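Local coordinates for protein putative retaining b-glycosidase (Saccharophagus degradans, PDB 5A95) that probably hydrolyses mixed-linkage beta-1,3-1,4-glucans as a retaining beta-glucanase of glycoside hydrolase family 5, at residues 107-110 and 111-114; 117-120 and 121-125; 271-274 and 275-278; 315-318 and 319-323; 340-344 and 345-349. The protein carries 1 engineered substitution. One frame throughout, in Å; residues are numbered along the deposited sequence.

From the N terminus the five contacts follow one another in series, and none encloses or crosses another. Contacts 1 to 4 each close single helical turns, while contact 5 closes a true loop. Contact 1 opens helix 108-114 beside the bound glycan, and contact 2 lies on the next helix, 116-133; the two touch through Ser110, Trp111 and Leu114 against Tyr119 and Leu120. Across the chain's centre, contact 3 on helix 267-279 and contact 4 on helix 312-323 join two successive beta-alpha-beta units, Asp275, in one of its two conformers, meeting Tyr319 and Lys323. Contact 5 belongs to the connection from strand 326-329 to helix 350-363 and touches none of the others.

Contact 1 (107-110 and 111-114); sequences HPVS and WRKL. With BGC (beta-D-glucopyranose), chain D.
The guanidinium group of Arg112 folds back along its own helix and lies flat against the preceding turn, with Pro108 O 3.4 Å above its plane and over its centre. That oxygen already accepts the backbone amide, Arg112 N to Pro108 O 3.0 Å, and the face-on approach adds no second hydrogen bond. A bend at chi3 (-67°) turns the group back, bringing NH1 of Arg112 3.6 Å from Pro108 CB and NH2 3.5 Å from Val109 CA. NH1 also forms a salt bridge with Glu163, which would restrain the rotation of the group. His107 stands at the N-cap position, where its O accepts Trp111 N at 3.0 Å. Its ring leads off toward the glycan: NE2 of His107 meets O6 of a glucose unit (BGC) in the ring plane at 2.7 Å, an almost straight bond (172°) in which either atom could donate. ND1 is hydrogen-bonded to Pro105 O, a second hold on the ring, and Trp31 of the second subunit packs against His107, Val109 and Lys113. A short helix set directly after strand 101-106, with its cap residue in the glycan pocket, fits the substrate-binding end of the (beta/alpha)8 barrel of family 5.

Contact 2 (117-120 and 121-125); sequences DVYL and GHIDE
Asp117 O accepts Gly121 N at 3.2 Å, one of four successive i to i+4 bonds in helix 116-133, an outer helix of the (beta/alpha)8 barrel. At Val118 the side chain lies alongside that of His122, both pointing the same way. With CG1 anti to the backbone N (chi1 167°), Val118 CG1 comes 3.7 Å from His122 NE2, while Val118 O stands 3.2 Å from His122 CD2. The other ring nitrogen works forward along the helix: His122 ND1 donates to Glu125 OE1 at 2.8 Å, in the imidazole plane but from above the carboxylate plane. Trp85 holds the same OE1 and also meets the histidine ring. With an alanine here in place of His122, Glu125 OE1 would probably be left with Trp85 alone of these two donors, and Val118 CG1 would lose the ring beside it. Tyr119 slants past Ile123, with its CD1 3.7 Å from Ile123 CD1, and its hydroxyl reaches Asp75. Leu120 packs on Trp111 and Ile171, facing helices 108-114 and 161-174. Its O accepts Asp124 N at 2.9 Å. The Asp124 carboxylate, held by Tyr175 and Arg174, turns back as well, which puts two acceptors, Asp124 OD1 and Leu120 O, only 3.2 Å apart.

Contact 3 (271-274 and 275-278); sequences FKLW and DEKW
Trp274 and Trp278 make the tight, buried side of this helical turn, and Lys272 with Glu276 its solvent side. The two indoles lie side by side and point the same way, but they are neither stacked nor edge-to-face: their five-membered rings are 5.4 Å apart between centroids, with planes at 44°. Trp278 CG sits between the backbone N and the carbonyl carbon (chi1 61°), which carries the ring back over the preceding turn. One indole face then covers Trp274 O, 3.4 Å from the plane and offset toward the rim. The same oxygen accepts Trp278 N at 3.0 Å, so it is gripped by an amide and roofed by the ring of a single residue. Trp278 NE1 comes 3.6 Å from Trp274 CB, and the six-membered ring adds contacts to the same methylene.

On the exposed side the fit is looser and rests on charge. Lys272 NZ forms a salt bridge with Glu276 OE2 at 2.7 Å, the oxygen accepting on its anti lone pair. The lysine reaches it through a chain bent at chi3 and chi4, neither of them staggered, while the glutamate chain runs extended. Leu273 CD2 only brushes the other carboxylate oxygen, Glu276 OE1, at 3.8 Å.

The helix, 267-279, links strands 250-252 and 287-289 in a beta-alpha-beta unit. Trp274 packs on Tyr312, Arg315 and Ile316 of helix 312-323, whereas Trp278 lies against Tyr234 and the loop residues Ala253 and Pro255 beyond strand 250-252.

Contact 4 (315-318 and 319-323); sequences RIVK and YMQKK
Ile316 O accepts Met320 N at 2.9 Å with an N-H...O angle of 168°, and the methionine side chain lies along the same oxygen. The turn belongs to helix 312-323, which connects strands 287-289 and 326-329 in a beta-alpha-beta unit of the (beta/alpha)8 barrel. Met320 CG lies 3.2 Å from Ile316 O, and a bend at chi3 (-59°) swings CE back to 3.6 Å from that oxygen. The methyl group also reaches Ile316 CG1 at 4.2 Å, the two side chains running at a slant to one another. Both residues pack on Leu292, and Ile316 also faces Trp274 and Trp278 of helix 267-279.

Tyr319 and Lys323 lie on the same flank of the helix. Tyr319 N bonds Arg315 O, and Tyr319 CB rests 3.4 Å from that oxygen. The curled lysine chain covers one face of the phenol ring, with Lys323 CG 3.7 Å above its plane and toward the rim. In the conformer described, Asp275 OD1 of helix 267-279 meets both Tyr319 OH and Lys323 NZ. NZ has a second salt bridge to Asp283, so the ammonium group of Lys323 has two acidic partners, which would probably balance its charge.

Elsewhere on the helix, Val317 packs on Phe354, Phe355 and Val358 of helix 350-363. Its side chain lies beside that of Gln321, pointing the same way, and the flat amide leans on the valine methyl, Gln321 CD standing 3.6 Å from Val317 CG1.

Contact 5 (340-344 and 345-349); sequences MINDW and DFTPS
Phe346 folds its ring over Trp344 O, which lies 3.6 Å above the ring plane and over its centre. The two belong to a type I beta turn, Asp343 to Phe346, at the tip of a hairpin-like loop between strand 326-329 and helix 350-363. Around the ring, Phe346 CE1 meets the indole edge at Trp344 CE3, 3.9 Å away, and Ile341 CD1 comes up to the phenyl edge at Phe346 CD1. A serine in place of Phe346 would probably uncover Trp344 O and leave Ile341 CD1 and the indole edge without their shared neighbour.

Asp343 closes the turn through its carbonyl, which accepts Phe346 N. In the conformer described, its carboxylate also takes Thr347 twice: OD1 accepts Thr347 N at 3.2 Å from above the carboxylate plane, and OD2 receives Thr347 OG1 at 3.0 Å on its syn lone pair. There CG of Asp343 stands between the backbone N and the carbonyl carbon (chi1 54°), which points the carboxylate across the turn.

Farther out, the arms are joined by a single bridge of Ile341 with Pro348, in which Asn342 N donates to Thr347 O at 2.8 Å and Ser349 N to Met340 O. Ser349 is the N-cap of helix 350-363, its OG bonded to Gly352 N and Thr339 O; Trp344 and Phe346 rest on Leu89 and Glu92 of helix 87-96. Beyond the turn a water donates to Trp344 O at 2.6 Å, and weakly to Asp345 OD1.

Contact 1 (107-110 and 111-114)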
# COMPACT_ATOMS: atom_id res chain seq x y z
N HIS A 107 10.42 -11.49 12.74
CA HIS A 107 9.94 -11.77 11.40
C HIS A 107 8.57 -11.12 11.19
O HIS A 107 7.68 -11.29 12.01
CB HIS A 107 9.82 -13.27 11.17
CG HIS A 107 11.13 -13.95 10.99
ND1 HIS A 107 12.17 -13.83 11.88
CD2 HIS A 107 11.57 -14.77 10.01
CE1 HIS A 107 13.19 -14.57 11.46
NE2 HIS A 107 12.85 -15.15 10.32
N PRO A 108 8.37 -10.43 10.06
CA PRO A 108 7.07 -9.78 9.87
C PRO A 108 5.87 -10.73 9.97
O PRO A 108 4.81 -10.35 10.47
CB PRO A 108 7.19 -9.16 8.46
CG PRO A 108 8.65 -8.79 8.37
CD PRO A 108 9.35 -9.97 9.06
N VAL A 109 6.00 -11.95 9.46
CA VAL A 109 4.86 -12.88 9.51
C VAL A 109 4.49 -13.18 10.97
O VAL A 109 3.33 -13.41 11.27
CB VAL A 109 5.16 -14.17 8.72
CG1 VAL A 109 6.23 -15.01 9.39
CG2 VAL A 109 3.88 -14.99 8.47
N SER A 110 5.48 -13.22 11.84
CA SER A 110 5.31 -13.49 13.28
C SER A 110 4.73 -12.28 14.03
O SER A 110 3.87 -12.44 14.90
CB SER A 110 6.66 -13.91 13.86
OG SER A 110 6.51 -14.36 15.18
N TRP A 111 5.19 -11.09 13.67
CA TRP A 111 4.62 -9.84 14.11
C TRP A 111 3.12 -9.88 13.84
O TRP A 111 2.31 -9.56 14.72
CB TRP A 111 5.32 -8.69 13.37
CG TRP A 111 4.85 -7.31 13.64
CD1 TRP A 111 4.19 -6.49 12.76
CD2 TRP A 111 5.09 -6.52 14.81
NE1 TRP A 111 3.99 -5.26 13.31
CE2 TRP A 111 4.52 -5.25 14.57
CE3 TRP A 111 5.72 -6.76 16.02
CZ2 TRP A 111 4.55 -4.23 15.52
CZ3 TRP A 111 5.78 -5.73 16.95
CH2 TRP A 111 5.18 -4.50 16.71
N ARG A 112 2.73 -10.25 12.63
CA ARG A 112 1.30 -10.32 12.30
C ARG A 112 0.59 -11.45 13.05
O ARG A 112 -0.52 -11.27 13.52
CB ARG A 112 1.09 -10.47 10.79
CG ARG A 112 1.43 -9.22 10.00
CD ARG A 112 1.13 -9.39 8.53
NE ARG A 112 1.98 -10.36 7.85
CZ ARG A 112 3.19 -10.10 7.36
NH1 ARG A 112 3.72 -8.90 7.54
NH2 ARG A 112 3.88 -11.03 6.74
N LYS A 113 1.23 -12.63 13.15
CA LYS A 113 0.57 -13.78 13.75
C LYS A 113 0.27 -13.58 15.23
O LYS A 113 -0.84 -13.85 15.69
CB LYS A 113 1.40 -15.05 13.52
CG LYS A 113 0.69 -16.32 13.97
CD LYS A 113 1.44 -17.58 13.57
CE LYS A 113 0.60 -18.84 13.83
NZ LYS A 113 1.37 -20.06 13.46
N LEU A 114 1.28 -13.15 15.98
CA LEU A 114 1.07 -12.83 17.39
C LEU A 114 0.28 -11.55 17.56
O LEU A 114 -0.51 -11.41 18.50
CB LEU A 114 2.40 -12.72 18.13
CG LEU A 114 3.17 -14.02 18.29
CD1 LEU A 114 4.56 -13.75 18.91
CD2 LEU A 114 2.34 -14.93 19.18
C2 BGC D . 17.49 -20.57 8.69
C3 BGC D . 16.16 -21.26 8.45
C4 BGC D . 15.01 -20.44 9.00
C5 BGC D . 15.07 -19.00 8.49
C6 BGC D . 14.10 -18.08 9.18
C1 BGC D . 17.39 -19.18 8.08
O2 BGC D . 18.50 -21.35 8.06
O3 BGC D . 16.18 -22.53 9.11
O4 BGC D . 13.78 -21.03 8.57
O5 BGC D . 16.36 -18.46 8.74
O6 BGC D . 14.25 -16.76 8.67

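Contact 2 (117-120 and 121-125)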
# COMPACT_ATOMS: atom_id res chain seq x y z
N ASP A 117 0.46 -6.05 19.78
CA ASP A 117 0.32 -5.87 21.21
C ASP A 117 0.98 -7.01 21.96
O ASP A 117 1.72 -6.80 22.93
CB ASP A 117 -1.16 -5.80 21.65
CG ASP A 117 -1.89 -4.55 21.17
OD1 ASP A 117 -1.27 -3.66 20.56
OD2 ASP A 117 -3.12 -4.49 21.45
N VAL A 118 0.70 -8.24 21.53
CA VAL A 118 1.28 -9.41 22.16
C VAL A 118 2.79 -9.50 21.91
O VAL A 118 3.58 -9.85 22.82
CB VAL A 118 0.55 -10.67 21.67
CG1 VAL A 118 1.30 -11.95 22.03
CG2 VAL A 118 -0.85 -10.71 22.29
N TYR A 119 3.22 -9.25 20.68
CA TYR A 119 4.65 -9.32 20.39
C TYR A 119 5.43 -8.34 21.27
O TYR A 119 6.47 -8.68 21.86
CB TYR A 119 4.92 -9.13 18.89
CG TYR A 119 6.17 -9.83 18.37
CD1 TYR A 119 7.42 -9.57 18.91
CD2 TYR A 119 6.09 -10.78 17.37
CE1 TYR A 119 8.55 -10.23 18.48
CE2 TYR A 119 7.23 -11.47 16.93
CZ TYR A 119 8.46 -11.17 17.47
OH TYR A 119 9.58 -11.83 17.04
N LEU A 120 4.92 -7.11 21.38
CA LEU A 120 5.59 -6.12 22.22
C LEU A 120 5.64 -6.57 23.68
O LEU A 120 6.62 -6.34 24.37
CB LEU A 120 4.91 -4.76 22.09
CG LEU A 120 5.08 -4.09 20.73
CD1 LEU A 120 4.06 -2.98 20.58
CD2 LEU A 120 6.50 -3.56 20.55
N GLY A 121 4.59 -7.22 24.16
CA GLY A 121 4.61 -7.76 25.51
C GLY A 121 5.73 -8.77 25.70
O GLY A 121 6.32 -8.85 26.80
N HIS A 122 6.04 -9.55 24.66
CA HIS A 122 7.16 -10.50 24.74
C HIS A 122 8.51 -9.79 24.66
O HIS A 122 9.47 -10.20 25.32
CB HIS A 122 7.03 -11.60 23.71
CG HIS A 122 5.87 -12.50 23.95
ND1 HIS A 122 5.75 -13.26 25.09
CD2 HIS A 122 4.76 -12.75 23.21
CE1 HIS A 122 4.62 -13.96 25.04
NE2 HIS A 122 4.01 -13.67 23.91
N ILE A 123 8.62 -8.75 23.82
CA ILE A 123 9.85 -7.97 23.79
C ILE A 123 10.11 -7.37 25.18
O ILE A 123 11.25 -7.34 25.62
CB ILE A 123 9.86 -6.95 22.64
CG1 ILE A 123 9.78 -7.66 21.29
CG2 ILE A 123 11.13 -6.11 22.72
CD1 ILE A 123 9.52 -6.73 20.11
N ASP A 124 9.06 -6.92 25.88
CA ASP A 124 9.22 -6.43 27.25
C ASP A 124 9.89 -7.47 28.15
O ASP A 124 10.69 -7.11 29.00
CB ASP A 124 7.87 -6.11 27.87
CG ASP A 124 7.19 -4.87 27.32
OD1 ASP A 124 7.73 -4.14 26.44
OD2 ASP A 124 6.05 -4.64 27.79
N GLU A 125 9.51 -8.73 27.99
CA GLU A 125 10.13 -9.81 28.76
C GLU A 125 11.62 -9.86 28.49
O GLU A 125 12.43 -9.95 29.42
CB GLU A 125 9.48 -11.16 28.45
CG GLU A 125 8.02 -11.25 28.87
CD GLU A 125 7.24 -12.38 28.22
OE1 GLU A 125 7.62 -12.91 27.16
OE2 GLU A 125 6.18 -12.73 28.78

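Contact 3 (271-274 and 275-278)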
# COMPACT_ATOMS: atom_id res chain seq x y z
N PHE A 271 40.79 -11.19 3.67
CA PHE A 271 40.80 -9.89 4.36
C PHE A 271 40.63 -8.77 3.34
O PHE A 271 39.92 -7.79 3.61
CB PHE A 271 42.12 -9.67 5.11
CG PHE A 271 42.36 -10.59 6.28
CD1 PHE A 271 41.38 -11.42 6.80
CD2 PHE A 271 43.60 -10.63 6.87
CE1 PHE A 271 41.63 -12.24 7.88
CE2 PHE A 271 43.88 -11.46 7.97
CZ PHE A 271 42.88 -12.25 8.49
N LYS A 272 41.29 -8.88 2.18
CA LYS A 272 41.20 -7.84 1.19
C LYS A 272 39.77 -7.71 0.65
O LYS A 272 39.23 -6.62 0.52
CB LYS A 272 42.20 -8.08 0.04
CG LYS A 272 42.09 -7.03 -1.07
CD LYS A 272 43.34 -6.75 -1.88
CE LYS A 272 43.53 -5.24 -2.14
NZ LYS A 272 42.29 -4.39 -2.27
N LEU A 273 39.17 -8.84 0.30
CA LEU A 273 37.82 -8.82 -0.21
C LEU A 273 36.83 -8.30 0.84
O LEU A 273 35.91 -7.53 0.52
CB LEU A 273 37.41 -10.20 -0.73
CG LEU A 273 38.05 -10.57 -2.05
CD1 LEU A 273 37.90 -12.05 -2.33
CD2 LEU A 273 37.44 -9.77 -3.17
N TRP A 274 36.99 -8.73 2.08
CA TRP A 274 36.14 -8.22 3.15
C TRP A 274 36.30 -6.72 3.33
O TRP A 274 35.32 -5.99 3.46
CB TRP A 274 36.39 -8.95 4.47
CG TRP A 274 35.97 -10.39 4.47
CD1 TRP A 274 35.03 -10.98 3.67
CD2 TRP A 274 36.45 -11.42 5.34
NE1 TRP A 274 34.94 -12.31 3.95
CE2 TRP A 274 35.79 -12.62 4.98
CE3 TRP A 274 37.42 -11.47 6.34
CZ2 TRP A 274 36.04 -13.83 5.62
CZ3 TRP A 274 37.67 -12.65 6.97
CH2 TRP A 274 36.98 -13.83 6.61
N ASP A 275 37.53 -6.24 3.28
CA ASP A 275 37.73 -4.82 3.47
C ASP A 275 37.11 -4.03 2.31
O ASP A 275 36.53 -2.95 2.54
CB ASP A 275 39.20 -4.48 3.68
CG ASP A 275 39.39 -3.28 4.56
OD1 ASP A 275 39.45 -3.42 5.80
OD2 ASP A 275 39.45 -2.19 4.00
N GLU A 276 37.18 -4.56 1.10
CA GLU A 276 36.66 -3.86 -0.06
C GLU A 276 35.16 -3.64 0.02
O GLU A 276 34.67 -2.55 -0.29
CB GLU A 276 36.99 -4.64 -1.35
CG GLU A 276 38.45 -4.52 -1.75
CD GLU A 276 38.83 -5.32 -2.98
OE1 GLU A 276 37.97 -6.00 -3.57
OE2 GLU A 276 40.02 -5.24 -3.36
N LYS A 277 34.42 -4.68 0.39
CA LYS A 277 32.97 -4.60 0.34
C LYS A 277 32.34 -4.04 1.58
O LYS A 277 31.31 -3.38 1.49
CB LYS A 277 32.36 -5.98 -0.02
CG LYS A 277 32.43 -6.33 -1.52
CD LYS A 277 31.44 -5.49 -2.33
CE LYS A 277 31.53 -5.81 -3.81
NZ LYS A 277 30.62 -4.96 -4.63
N TRP A 278 32.93 -4.27 2.76
CA TRP A 278 32.29 -3.81 4.00
C TRP A 278 33.24 -3.33 5.09
O TRP A 278 32.89 -2.43 5.83
CB TRP A 278 31.31 -4.86 4.54
CG TRP A 278 31.97 -6.18 4.89
CD1 TRP A 278 32.23 -7.23 4.04
CD2 TRP A 278 32.50 -6.56 6.16
NE1 TRP A 278 32.86 -8.24 4.73
CE2 TRP A 278 33.06 -7.85 6.02
CE3 TRP A 278 32.55 -5.94 7.41
CZ2 TRP A 278 33.62 -8.53 7.10
CZ3 TRP A 278 33.10 -6.62 8.47
CH2 TRP A 278 33.66 -7.88 8.30

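Contact 4 (315-318 and 319-323)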
# COMPACT_ATOMS: atom_id res chain seq x y z
N ARG A 315 39.62 -16.77 10.75
CA ARG A 315 39.82 -15.65 9.84
C ARG A 315 38.90 -14.47 10.14
O ARG A 315 39.36 -13.33 10.26
CB ARG A 315 39.61 -16.05 8.40
CG ARG A 315 40.71 -16.82 7.79
CD ARG A 315 40.64 -16.79 6.27
NE ARG A 315 41.68 -17.69 5.87
CZ ARG A 315 41.51 -18.86 5.28
NH1 ARG A 315 40.32 -19.28 4.99
NH2 ARG A 315 42.58 -19.60 4.98
N ILE A 316 37.61 -14.73 10.25
CA ILE A 316 36.66 -13.65 10.46
C ILE A 316 36.86 -13.00 11.84
O ILE A 316 36.75 -11.79 11.99
CB ILE A 316 35.21 -14.09 10.20
CG1 ILE A 316 34.26 -12.90 10.09
CG2 ILE A 316 34.66 -15.03 11.27
CD1 ILE A 316 34.56 -11.96 8.97
N VAL A 317 37.20 -13.80 12.85
CA VAL A 317 37.47 -13.26 14.16
C VAL A 317 38.75 -12.38 14.16
O VAL A 317 38.74 -11.29 14.71
CB VAL A 317 37.54 -14.38 15.22
CG1 VAL A 317 38.13 -13.90 16.52
CG2 VAL A 317 36.14 -14.93 15.45
N LYS A 318 39.81 -12.86 13.53
CA LYS A 318 41.05 -12.09 13.43
C LYS A 318 40.78 -10.76 12.72
O LYS A 318 41.23 -9.71 13.15
CB LYS A 318 42.11 -12.90 12.67
CG LYS A 318 43.44 -12.19 12.46
CD LYS A 318 44.57 -13.17 12.12
CE LYS A 318 45.94 -12.50 12.20
NZ LYS A 318 46.46 -12.31 10.84
N TYR A 319 40.04 -10.83 11.63
CA TYR A 319 39.71 -9.63 10.87
C TYR A 319 38.85 -8.66 11.69
O TYR A 319 39.17 -7.46 11.77
CB TYR A 319 39.02 -10.01 9.55
CG TYR A 319 38.70 -8.83 8.71
CD1 TYR A 319 39.70 -8.20 7.99
CD2 TYR A 319 37.41 -8.32 8.66
CE1 TYR A 319 39.44 -7.06 7.26
CE2 TYR A 319 37.13 -7.17 7.93
CZ TYR A 319 38.14 -6.56 7.21
OH TYR A 319 37.85 -5.44 6.52
N MET A 320 37.77 -9.14 12.29
CA MET A 320 36.93 -8.25 13.06
C MET A 320 37.69 -7.64 14.24
O MET A 320 37.48 -6.47 14.58
CB MET A 320 35.68 -8.95 13.57
CG MET A 320 34.71 -9.35 12.46
SD MET A 320 33.16 -10.03 13.06
CE MET A 320 33.73 -11.44 13.98
N GLN A 321 38.53 -8.43 14.89
CA GLN A 321 39.24 -7.93 16.08
C GLN A 321 40.22 -6.84 15.68
O GLN A 321 40.34 -5.85 16.39
CB GLN A 321 39.89 -9.11 16.88
CG GLN A 321 38.82 -9.96 17.61
CD GLN A 321 39.31 -11.12 18.51
OE1 GLN A 321 40.41 -11.67 18.32
NE2 GLN A 321 38.44 -11.54 19.47
N LYS A 322 40.88 -6.98 14.52
CA LYS A 322 41.76 -5.94 13.99
C LYS A 322 41.02 -4.62 13.73
O LYS A 322 41.53 -3.54 14.01
CB LYS A 322 42.43 -6.40 12.68
CG LYS A 322 43.32 -5.33 12.09
CD LYS A 322 44.17 -5.85 10.97
CE LYS A 322 45.16 -4.76 10.55
NZ LYS A 322 45.95 -5.15 9.37
N LYS A 323 39.81 -4.74 13.19
CA LYS A 323 39.00 -3.60 12.78
C LYS A 323 38.16 -3.05 13.94
O LYS A 323 37.61 -1.97 13.81
CB LYS A 323 38.07 -3.98 11.59
CG LYS A 323 38.73 -4.58 10.32
CD LYS A 323 39.64 -3.62 9.60
CE LYS A 323 38.91 -2.41 9.03
NZ LYS A 323 39.75 -1.65 8.08

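Contact 5 (340-344 and 345-349)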
# COMPACT_ATOMS: atom_id res chain seq x y z
N MET A 340 24.31 -22.88 16.41
CA MET A 340 25.38 -22.84 17.41
C MET A 340 25.30 -23.96 18.41
O MET A 340 26.26 -24.19 19.14
CB MET A 340 25.38 -21.52 18.17
CG MET A 340 25.67 -20.32 17.28
SD MET A 340 25.74 -18.76 18.17
CE MET A 340 27.30 -18.97 19.00
N ILE A 341 24.15 -24.61 18.46
CA ILE A 341 23.87 -25.65 19.44
C ILE A 341 23.13 -26.79 18.77
O ILE A 341 22.40 -26.58 17.80
CB ILE A 341 23.07 -25.11 20.66
CG1 ILE A 341 21.78 -24.41 20.19
CG2 ILE A 341 23.96 -24.24 21.53
CD1 ILE A 341 20.90 -23.92 21.33
N ASN A 342 23.29 -28.00 19.31
CA ASN A 342 22.66 -29.18 18.73
C ASN A 342 21.34 -29.52 19.40
O ASN A 342 20.57 -30.33 18.86
CB ASN A 342 23.59 -30.39 18.84
CG ASN A 342 24.93 -30.17 18.18
OD1 ASN A 342 25.05 -29.43 17.21
ND2 ASN A 342 25.93 -30.89 18.65
N ASP A 343 21.12 -28.94 20.57
CA ASP A 343 19.95 -29.27 21.40
C ASP A 343 19.71 -28.18 22.42
O ASP A 343 20.54 -27.32 22.60
CB ASP A 343 20.18 -30.62 22.10
CG ASP A 343 21.47 -30.64 22.89
OD1 ASP A 343 21.68 -29.74 23.71
OD2 ASP A 343 22.29 -31.57 22.68
N TRP A 344 18.56 -28.23 23.12
CA TRP A 344 18.27 -27.23 24.13
C TRP A 344 18.98 -27.44 25.47
O TRP A 344 18.83 -26.65 26.39
CB TRP A 344 16.75 -27.04 24.28
CG TRP A 344 16.17 -26.20 23.19
CD1 TRP A 344 15.21 -26.56 22.30
CD2 TRP A 344 16.52 -24.84 22.87
NE1 TRP A 344 14.91 -25.52 21.47
CE2 TRP A 344 15.71 -24.45 21.79
CE3 TRP A 344 17.41 -23.92 23.40
CZ2 TRP A 344 15.79 -23.19 21.22
CZ3 TRP A 344 17.51 -22.67 22.83
CH2 TRP A 344 16.69 -22.31 21.76
N ASP A 345 19.82 -28.47 25.55
CA ASP A 345 20.84 -28.57 26.61
C ASP A 345 22.13 -27.79 26.29
O ASP A 345 23.07 -27.79 27.07
CB ASP A 345 21.14 -30.04 26.97
CG ASP A 345 19.94 -30.75 27.54
OD1 ASP A 345 19.03 -30.08 28.11
OD2 ASP A 345 19.90 -31.99 27.43
N PHE A 346 22.13 -27.10 25.15
CA PHE A 346 23.19 -26.17 24.75
C PHE A 346 24.49 -26.88 24.35
O PHE A 346 25.57 -26.28 24.37
CB PHE A 346 23.44 -25.08 25.81
CG PHE A 346 22.19 -24.43 26.32
CD1 PHE A 346 21.37 -23.71 25.47
CD2 PHE A 346 21.85 -24.55 27.65
CE1 PHE A 346 20.20 -23.14 25.95
CE2 PHE A 346 20.71 -23.96 28.14
CZ PHE A 346 19.89 -23.24 27.29
N THR A 347 24.39 -28.15 23.95
CA THR A 347 25.60 -28.83 23.44
C THR A 347 26.06 -28.06 22.19
O THR A 347 25.28 -27.90 21.24
CB THR A 347 25.33 -30.27 23.06
OG1 THR A 347 24.80 -30.94 24.20
CG2 THR A 347 26.62 -30.99 22.63
N PRO A 348 27.32 -27.61 22.17
CA PRO A 348 27.71 -26.75 21.04
C PRO A 348 27.89 -27.50 19.73
O PRO A 348 28.33 -28.67 19.71
CB PRO A 348 29.03 -26.12 21.48
CG PRO A 348 29.09 -26.29 22.96
CD PRO A 348 28.34 -27.56 23.24
N SER A 349 27.56 -26.83 18.64
CA SER A 349 27.96 -27.26 17.30
C SER A 349 29.41 -26.82 17.09
O SER A 349 29.99 -26.17 17.95
CB SER A 349 27.07 -26.60 16.27
OG SER A 349 27.37 -25.21 16.25
O HOH W 1 18.58 -26.86 29.00